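Local atomic coordinates of probable enoyl-CoA hydratase/isomerase (PDB entry 5WYD), a protein that belongs to the crotonase (enoyl-CoA hydratase/isomerase) family, probably has hydro-lyase activity on CoA thioesters, and is implicated in biosynthesis of the diffusible signal factor. Residues K23-L29 / D60-V65; A212-P216 / D266-R270. The protein carries 1 engineered substitution. All coordinates share one frame; numbering follows the deposited sequence.

Interaction 1 of 2, residues K23-L29 / D60-V65; sequences KHGHTAL and DIYALV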
loop_
_atom_site.group_PDB
_atom_site.type_symbol
_atom_site.label_atom_id
_atom_site.label_comp_id
_atom_site.label_asym_id
_atom_site.label_seq_id
_atom_site.Cartn_x
_atom_site.Cartn_y
_atom_site.Cartn_z
ATOM N N LYS A 23 1.373 -36.331 19.268
ATOM C CA LYS A 23 2.499 -36.180 18.356
ATOM C C LYS A 23 2.739 -37.461 17.563
ATOM O O LYS A 23 2.975 -38.526 18.143
ATOM C CB LYS A 23 3.764 -35.765 19.099
ATOM C CG LYS A 23 4.975 -35.696 18.197
ATOM C CD LYS A 23 6.189 -35.303 18.987
ATOM C CE LYS A 23 7.435 -35.167 18.111
ATOM N NZ LYS A 23 7.905 -36.373 17.351
ATOM N N HIS A 24 2.660 -37.360 16.244
ATOM C CA HIS A 24 3.010 -38.466 15.369
ATOM C C HIS A 24 4.176 -37.994 14.514
ATOM O O HIS A 24 4.014 -37.082 13.692
ATOM C CB HIS A 24 1.821 -38.896 14.508
ATOM C CG HIS A 24 0.562 -39.140 15.281
ATOM N ND1 HIS A 24 0.291 -40.335 15.912
ATOM C CD2 HIS A 24 -0.517 -38.350 15.491
ATOM C CE1 HIS A 24 -0.890 -40.259 16.498
ATOM N NE2 HIS A 24 -1.403 -39.066 16.252
ATOM N N GLY A 25 5.329 -38.650 14.664
ATOM C CA GLY A 25 6.500 -38.227 13.905
ATOM C C GLY A 25 6.793 -36.767 14.186
ATOM O O GLY A 25 6.936 -36.355 15.341
ATOM N N HIS A 26 6.934 -35.979 13.122
ATOM C CA HIS A 26 7.132 -34.543 13.219
ATOM C C HIS A 26 5.832 -33.775 13.107
ATOM O O HIS A 26 5.856 -32.556 13.002
ATOM C CB HIS A 26 8.117 -34.064 12.158
ATOM C CG HIS A 26 9.510 -34.567 12.359
ATOM N ND1 HIS A 26 10.077 -35.541 11.567
ATOM C CD2 HIS A 26 10.480 -34.175 13.218
ATOM C CE1 HIS A 26 11.318 -35.764 11.964
ATOM N NE2 HIS A 26 11.590 -34.940 12.959
ATOM N N THR A 27 4.704 -34.451 13.088
ATOM C CA THR A 27 3.416 -33.794 12.950
ATOM C C THR A 27 2.743 -33.781 14.314
ATOM O O THR A 27 2.731 -34.796 15.018
ATOM C CB THR A 27 2.570 -34.525 11.904
ATOM O OG1 THR A 27 3.273 -34.489 10.661
ATOM C CG2 THR A 27 1.209 -33.874 11.703
ATOM N N ALA A 28 2.244 -32.616 14.715
ATOM C CA ALA A 28 1.549 -32.472 15.987
ATOM C C ALA A 28 0.048 -32.385 15.749
ATOM O O ALA A 28 -0.414 -31.515 15.005
ATOM C CB ALA A 28 2.031 -31.235 16.737
ATOM N N LEU A 29 -0.706 -33.264 16.407
ATOM C CA LEU A 29 -2.153 -33.345 16.256
ATOM C C LEU A 29 -2.850 -32.664 17.417
ATOM O O LEU A 29 -2.690 -33.068 18.573
ATOM C CB LEU A 29 -2.623 -34.792 16.175
ATOM C CG LEU A 29 -4.147 -34.925 16.284
ATOM C CD1 LEU A 29 -4.895 -34.173 15.199
ATOM C CD2 LEU A 29 -4.519 -36.396 16.310
ATOM N N ASP A 60 11.134 -30.208 16.316
ATOM C CA ASP A 60 10.734 -31.572 16.025
ATOM C C ASP A 60 9.402 -31.634 15.318
ATOM O O ASP A 60 8.883 -32.722 15.086
ATOM C CB ASP A 60 10.646 -32.376 17.319
ATOM C CG ASP A 60 10.632 -33.858 17.073
ATOM O OD1 ASP A 60 11.033 -34.260 15.963
ATOM O OD2 ASP A 60 10.248 -34.609 17.986
ATOM N N ILE A 61 8.744 -30.511 15.140
ATOM C CA ILE A 61 7.451 -30.504 14.494
ATOM C C ILE A 61 7.522 -29.757 13.179
ATOM O O ILE A 61 7.881 -28.574 13.145
ATOM C CB ILE A 61 6.386 -29.904 15.398
ATOM C CG1 ILE A 61 6.264 -30.831 16.586
ATOM C CG2 ILE A 61 5.119 -29.787 14.598
ATOM C CD1 ILE A 61 5.919 -32.250 16.162
ATOM N N TYR A 62 7.163 -30.438 12.100
ATOM C CA TYR A 62 7.150 -29.798 10.807
ATOM C C TYR A 62 5.757 -29.588 10.265
ATOM O O TYR A 62 5.597 -28.805 9.323
ATOM C CB TYR A 62 7.972 -30.596 9.791
ATOM C CG TYR A 62 9.319 -31.015 10.296
ATOM C CD1 TYR A 62 10.106 -30.139 11.022
ATOM C CD2 TYR A 62 9.847 -32.253 9.970
ATOM C CE1 TYR A 62 11.355 -30.506 11.463
ATOM C CE2 TYR A 62 11.104 -32.625 10.400
ATOM C CZ TYR A 62 11.859 -31.743 11.153
ATOM O OH TYR A 62 13.120 -32.085 11.600
ATOM N N ALA A 63 4.751 -30.252 10.820
ATOM C CA ALA A 63 3.392 -30.108 10.318
ATOM C C ALA A 63 2.415 -30.022 11.477
ATOM O O ALA A 63 2.736 -30.396 12.599
ATOM C CB ALA A 63 2.998 -31.254 9.378
ATOM N N LEU A 64 1.253 -29.433 11.207
ATOM C CA LEU A 64 0.159 -29.311 12.162
ATOM C C LEU A 64 -1.163 -29.729 11.532
ATOM O O LEU A 64 -1.417 -29.435 10.361
ATOM C CB LEU A 64 0.072 -27.881 12.695
ATOM C CG LEU A 64 -0.929 -27.418 13.744
ATOM C CD1 LEU A 64 -0.433 -26.090 14.244
ATOM C CD2 LEU A 64 -2.339 -27.249 13.201
ATOM N N VAL A 65 -1.987 -30.433 12.308
ATOM C CA VAL A 65 -3.322 -30.851 11.900
ATOM C C VAL A 65 -4.292 -30.483 13.014
ATOM O O VAL A 65 -3.941 -30.572 14.197
ATOM C CB VAL A 65 -3.382 -32.361 11.576
ATOM C CG1 VAL A 65 -4.809 -32.806 11.230
ATOM C CG2 VAL A 65 -2.418 -32.691 10.428
#
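T27, A28 and L29 pair in parallel with A63, L64 and V65, the strand axes 4.7 Å apart and inclined at 20°, within the beta-alpha-beta unit strand 27-32, helix 42-57, strand 63-68 of the crotonase fold. A28 uses both backbone polar groups: its N donates to A63 O at 3.1 Å, and its O accepts a weak bond from V65 N. Just before this pairing H26 lies opposite I61 and T27 opposite A63, so Y62, in the loop leading into strand 63-68, has no counterpart. H26 O takes a hydrogen bond from Y62 N at 2.6 Å, a weak one from A63 N and a CA-H...O contact from I61 CA.

The type II' turn from H24 to T27 reverses the chain out of strand 19-24 and sets the H26 imidazole beside Y62. With its CG anti to the carbonyl carbon (chi1 -67°), H26 runs alongside the tyrosine, and the rings form an offset stack, planes 22° apart and centroids 4.0 Å apart, with Y62 CE2 over the imidazole centre. A salt bridge modelled between K23 and D60 is doubtful, because both groups sit too close to neighbours. A28 CB meets I61 CG2 at 4.0 Å. On the face carrying T27, A63 and V65, where A208 of helix 200-211 packs, T27 OG1 lies 3.5 Å from A63 CB, and T27 CG2 rests 4.0 Å from V65 CG2.

Interaction 2 of 2, residues A212-P216 / D266-R270; sequences ARQSP and DPKWR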
loop_
_atom_site.group_PDB
_atom_site.type_symbol
_atom_site.label_atom_id
_atom_site.label_comp_id
_atom_site.label_asym_id
_atom_site.label_seq_id
_atom_site.Cartn_x
_atom_site.Cartn_y
_atom_site.Cartn_z
ATOM N N ALA A 212 7.081 -33.386 5.760
ATOM C CA ALA A 212 8.336 -33.719 6.412
ATOM C C ALA A 212 9.437 -33.969 5.387
ATOM O O ALA A 212 10.620 -33.803 5.711
ATOM C CB ALA A 212 8.114 -34.924 7.337
ATOM N N ARG A 213 9.058 -34.287 4.138
ATOM C CA ARG A 213 10.018 -34.690 3.114
ATOM C C ARG A 213 10.689 -33.489 2.451
ATOM O O ARG A 213 11.574 -33.656 1.606
ATOM C CB ARG A 213 9.314 -35.519 2.049
ATOM C CG ARG A 213 8.357 -36.559 2.493
ATOM C CD ARG A 213 7.913 -37.277 1.235
ATOM N NE ARG A 213 8.910 -38.254 0.778
ATOM C CZ ARG A 213 9.893 -38.026 -0.096
ATOM N NH1 ARG A 213 10.724 -39.005 -0.420
ATOM N NH2 ARG A 213 10.047 -36.835 -0.652
ATOM N N GLN A 214 10.237 -32.285 2.774
ATOM C CA GLN A 214 10.869 -31.059 2.329
ATOM C C GLN A 214 11.630 -30.454 3.486
ATOM O O GLN A 214 11.255 -30.619 4.650
ATOM C CB GLN A 214 9.824 -30.067 1.858
ATOM C CG GLN A 214 9.179 -30.396 0.542
ATOM C CD GLN A 214 8.507 -31.741 0.616
ATOM O OE1 GLN A 214 9.112 -32.743 0.268
ATOM N NE2 GLN A 214 7.275 -31.782 1.120
ATOM N N SER A 215 12.661 -29.696 3.154
ATOM C CA SER A 215 13.551 -29.120 4.157
ATOM C C SER A 215 12.833 -28.270 5.205
ATOM O O SER A 215 12.192 -27.272 4.847
ATOM C CB SER A 215 14.571 -28.242 3.461
ATOM O OG SER A 215 15.303 -27.515 4.418
ATOM N N PRO A 216 13.049 -28.532 6.506
ATOM C CA PRO A 216 12.329 -27.762 7.536
ATOM C C PRO A 216 12.661 -26.299 7.496
ATOM O O PRO A 216 11.760 -25.461 7.548
ATOM C CB PRO A 216 12.838 -28.368 8.844
ATOM C CG PRO A 216 13.289 -29.711 8.492
ATOM C CD PRO A 216 13.846 -29.618 7.098
ATOM N N ASP A 266 17.108 -39.838 -1.727
ATOM C CA ASP A 266 16.246 -39.063 -0.857
ATOM C C ASP A 266 17.063 -38.054 -0.047
ATOM O O ASP A 266 18.143 -38.398 0.456
ATOM C CB ASP A 266 15.483 -40.043 0.030
ATOM C CG ASP A 266 14.928 -41.221 -0.774
ATOM O OD1 ASP A 266 15.108 -41.218 -2.013
ATOM O OD2 ASP A 266 14.303 -42.135 -0.194
ATOM N N PRO A 267 16.617 -36.795 0.048
ATOM C CA PRO A 267 17.349 -35.797 0.837
ATOM C C PRO A 267 17.233 -36.100 2.318
ATOM O O PRO A 267 16.191 -36.556 2.793
ATOM C CB PRO A 267 16.653 -34.475 0.477
ATOM C CG PRO A 267 15.270 -34.883 0.113
ATOM C CD PRO A 267 15.397 -36.231 -0.551
ATOM N N LYS A 268 18.326 -35.867 3.045
ATOM C CA LYS A 268 18.375 -36.113 4.486
ATOM C C LYS A 268 18.830 -34.862 5.242
ATOM O O LYS A 268 19.989 -34.453 5.121
ATOM C CB LYS A 268 19.311 -37.295 4.790
ATOM C CG LYS A 268 20.725 -37.171 4.179
ATOM C CD LYS A 268 21.648 -38.342 4.521
ATOM C CE LYS A 268 22.995 -38.210 3.796
ATOM N NZ LYS A 268 23.697 -36.931 4.132
ATOM N N TRP A 269 17.951 -34.299 6.081
ATOM C CA TRP A 269 18.287 -33.123 6.890
ATOM C C TRP A 269 17.869 -33.349 8.333
ATOM O O TRP A 269 17.017 -34.190 8.635
ATOM C CB TRP A 269 17.613 -31.835 6.392
ATOM C CG TRP A 269 16.291 -32.133 5.823
ATOM C CD1 TRP A 269 15.212 -32.651 6.471
ATOM C CD2 TRP A 269 15.917 -32.005 4.451
ATOM N NE1 TRP A 269 14.179 -32.839 5.580
ATOM C CE2 TRP A 269 14.591 -32.449 4.335
ATOM C CE3 TRP A 269 16.576 -31.549 3.307
ATOM C CZ2 TRP A 269 13.915 -32.453 3.137
ATOM C CZ3 TRP A 269 15.890 -31.547 2.104
ATOM C CH2 TRP A 269 14.571 -31.994 2.035
ATOM N N ARG A 270 18.459 -32.556 9.222
ATOM C CA ARG A 270 18.136 -32.625 10.642
ATOM C C ARG A 270 16.663 -32.319 10.903
ATOM O O ARG A 270 16.275 -31.158 11.027
ATOM C CB ARG A 270 19.017 -31.661 11.426
ATOM C CG ARG A 270 20.470 -32.064 11.439
ATOM C CD ARG A 270 21.263 -31.140 12.324
ATOM N NE ARG A 270 21.183 -29.757 11.872
ATOM C CZ ARG A 270 21.849 -28.758 12.439
ATOM N NH1 ARG A 270 22.634 -28.997 13.477
ATOM N NH2 ARG A 270 21.725 -27.522 11.983
#
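W269 lays one face of its indole on S215 and P216, joining the C-terminal tail to the loop between helices 200-211 and 216-226. From CB, the side chain leaves with CG wedged between the backbone N and the carbonyl carbon (chi1 33°), a crowded position that turns the ring toward the loop. P216 CD lies over the five-membered ring, 3.4 Å from W269 CD1, and makes a CH-pi contact there. Farther along, W269 NE1 is directed at A212 O near the ring plane, yet at 3.7 Å the pair is not a hydrogen bond. W269 CE2 sits beneath S215 CA at 3.5 Å. At the far rim, CZ2 has R213 O near the ring plane, while S215 N lies over the CZ2/CH2 side of the face. S215 CB stands 3.8 Å from the centroid of the W269 six-membered ring, 12° off its normal, a second CH-pi contact, nearest to CE3 and CZ3. S215 OG itself caps the following helix through a weak bond to A218 N. W269 also packs on D253 of helix 252-262 and on A148 of the second subunit. With no hydrogen bond across the two segments, the attraction between them is probably mostly dispersion, CH-pi contacts included.

In the fold
Interaction 1 closes before interaction 2 opens along the chain, and their centres lie 14 Å apart on the same side of the chain's centre. Helix 200-211 connects them: it packs on the sheet at interaction 1, then runs into the loop 212-216 of interaction 2. Y62 bridges the two directly, its CE1 lying 3.6 Å from P216 CG and its CD2 4.1 Å from A212 CB, while its OH packs near R270 O. Interaction 1 belongs to the sheet and touches no other chain, whereas interaction 2 lies among the C-terminal helices and reaches the second subunit. Together they connect the start of the crotonase sheet, through Y62, to the C-terminal helical region at a subunit interface.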